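Local coordinates for protein probable amidase (Thermus thermophilus, PDB 2DC0) that is a probable amidase, an alpha/beta protein of the amidase family built round a large mixed beta-sheet, at residues 180-185 with 208-213. Residues are numbered along the deposited sequence; the frame is centred on the assembly and turned at random.
Sequences GVVGFK and PLTRSV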
loop_
_atom_site.group_PDB
_atom_site.type_symbol
_atom_site.label_atom_id
_atom_site.label_comp_id
_atom_site.label_asym_id
_atom_site.label_seq_id
_atom_site.Cartn_x
_atom_site.Cartn_y
_atom_site.Cartn_z
ATOM N N GLY A 180 28.424 1.427 10.136
ATOM C CA GLY A 180 29.071 2.056 8.995
ATOM C C GLY A 180 29.131 1.269 7.693
ATOM O O GLY A 180 30.102 1.381 6.934
ATOM N N VAL A 181 28.114 0.463 7.418
ATOM C CA VAL A 181 28.095 -0.276 6.167
ATOM C C VAL A 181 26.839 0.101 5.385
ATOM O O VAL A 181 26.049 0.946 5.822
ATOM C CB VAL A 181 28.159 -1.811 6.394
ATOM C CG1 VAL A 181 29.502 -2.186 7.020
ATOM C CG2 VAL A 181 27.018 -2.273 7.286
ATOM N N VAL A 182 26.672 -0.507 4.219
ATOM C CA VAL A 182 25.525 -0.234 3.365
ATOM C C VAL A 182 24.450 -1.283 3.607
ATOM O O VAL A 182 24.745 -2.473 3.701
ATOM C CB VAL A 182 25.929 -0.262 1.870
ATOM C CG1 VAL A 182 24.695 -0.152 0.982
ATOM C CG2 VAL A 182 26.890 0.884 1.573
ATOM N N GLY A 183 23.204 -0.842 3.713
ATOM C CA GLY A 183 22.121 -1.780 3.928
ATOM C C GLY A 183 20.981 -1.416 3.005
ATOM O O GLY A 183 20.541 -0.270 2.996
ATOM N N PHE A 184 20.497 -2.361 2.211
ATOM C CA PHE A 184 19.396 -2.032 1.319
ATOM C C PHE A 184 18.131 -2.848 1.554
ATOM O O PHE A 184 18.162 -4.082 1.551
ATOM C CB PHE A 184 19.833 -2.172 -0.145
ATOM C CG PHE A 184 18.768 -1.774 -1.138
ATOM C CD1 PHE A 184 18.175 -0.514 -1.081
ATOM C CD2 PHE A 184 18.361 -2.662 -2.131
ATOM C CE1 PHE A 184 17.184 -0.140 -2.002
ATOM C CE2 PHE A 184 17.376 -2.304 -3.056
ATOM C CZ PHE A 184 16.783 -1.042 -2.995
ATOM N N LYS A 185 17.021 -2.150 1.785
ATOM C CA LYS A 185 15.726 -2.807 1.963
ATOM C C LYS A 185 14.956 -2.539 0.676
ATOM O O LYS A 185 14.441 -1.437 0.474
ATOM C CB LYS A 185 14.930 -2.225 3.136
ATOM C CG LYS A 185 13.569 -2.930 3.323
ATOM C CD LYS A 185 12.567 -2.101 4.123
ATOM C CE LYS A 185 12.007 -0.952 3.294
ATOM N NZ LYS A 185 11.234 -1.457 2.116
ATOM N N PRO A 208 20.257 -7.165 1.319
ATOM C CA PRO A 208 21.694 -7.286 1.558
ATOM C C PRO A 208 22.358 -6.215 2.418
ATOM O O PRO A 208 21.866 -5.083 2.547
ATOM C CB PRO A 208 22.262 -7.268 0.151
ATOM C CG PRO A 208 21.406 -6.201 -0.486
ATOM C CD PRO A 208 20.001 -6.567 -0.008
ATOM N N LEU A 209 23.490 -6.612 2.998
ATOM C CA LEU A 209 24.354 -5.749 3.802
ATOM C C LEU A 209 25.670 -5.851 3.049
ATOM O O LEU A 209 26.201 -6.947 2.858
ATOM C CB LEU A 209 24.493 -6.288 5.226
ATOM C CG LEU A 209 23.293 -5.907 6.099
ATOM C CD1 LEU A 209 23.082 -6.942 7.177
ATOM C CD2 LEU A 209 23.530 -4.519 6.700
ATOM N N THR A 210 26.178 -4.705 2.611
ATOM C CA THR A 210 27.400 -4.647 1.818
ATOM C C THR A 210 28.339 -3.522 2.228
ATOM O O THR A 210 28.020 -2.712 3.098
ATOM C CB THR A 210 27.055 -4.409 0.338
ATOM O OG1 THR A 210 26.323 -3.175 0.223
ATOM C CG2 THR A 210 26.195 -5.539 -0.203
ATOM N N ARG A 211 29.494 -3.467 1.571
ATOM C CA ARG A 211 30.478 -2.427 1.842
ATOM C C ARG A 211 30.333 -1.252 0.870
ATOM O O ARG A 211 30.967 -0.216 1.045
ATOM C CB ARG A 211 31.891 -3.004 1.747
ATOM C CG ARG A 211 32.215 -4.026 2.823
ATOM C CD ARG A 211 33.618 -4.574 2.652
ATOM N NE ARG A 211 34.627 -3.543 2.876
ATOM C CZ ARG A 211 34.963 -3.075 4.076
ATOM N NH1 ARG A 211 34.375 -3.552 5.166
ATOM N NH2 ARG A 211 35.879 -2.122 4.187
ATOM N N SER A 212 29.503 -1.409 -0.155
ATOM C CA SER A 212 29.321 -0.335 -1.128
ATOM C C SER A 212 27.948 -0.403 -1.778
ATOM O O SER A 212 27.275 -1.440 -1.736
ATOM C CB SER A 212 30.385 -0.430 -2.223
ATOM O OG SER A 212 30.229 -1.648 -2.936
ATOM N N VAL A 213 27.539 0.698 -2.398
ATOM C CA VAL A 213 26.246 0.733 -3.054
ATOM C C VAL A 213 26.222 -0.146 -4.305
ATOM O O VAL A 213 25.198 -0.766 -4.609
ATOM C CB VAL A 213 25.841 2.175 -3.432
ATOM C CG1 VAL A 213 24.534 2.159 -4.221
ATOM C CG2 VAL A 213 25.674 3.013 -2.165
#
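Val182 and Thr210 face each other as an antiparallel hydrogen-bonded pair between strands 182-185 and 206-210, two neighbours in the middle of the large mixed sheet of the amidase fold. Val182 N donates to Thr210 O at 2.8 Å, and Thr210 N returns a bond to Val182 O at 2.9 Å. Two strand positions on, Phe184 N reaches Pro208 O at 3.1 Å in a straighter bond. Between them, Gly183 and Leu209 form a non-hydrogen-bonded pair.

Val182 buries the most surface. Its CG1 lies anti to the backbone N (chi1 173°) and packs against Thr210 OG1. CG2 turns instead to the chain beyond the strand, 3.7 Å from Ser212 C, and loosely meets CG2 of Val213 at the start of helix 213-224. The valine thus packs against the bend by which the strand passes into that helix.

Pro208 sits at the far end of the contact. Its CG faces Phe184 CB at 4.3 Å, and its CD lies 3.5 Å from Phe184 O. The phenylalanine ring runs on toward helix 419-430.

Leu209 points to the other face of the sheet from Val182. There its CD2 meets CG2 of Val181, just before the strand, at 4.2 Å, and both side chains touch Val155 of helix 149-157.

Thr210 also bonds across the bend within its own segment. Its hydroxyl is placed between the backbone N and the carbonyl carbon (chi1 59°). From there Thr210 OG1 donates to Ser212 O at 2.8 Å, tilted 34° from the carbonyl plane.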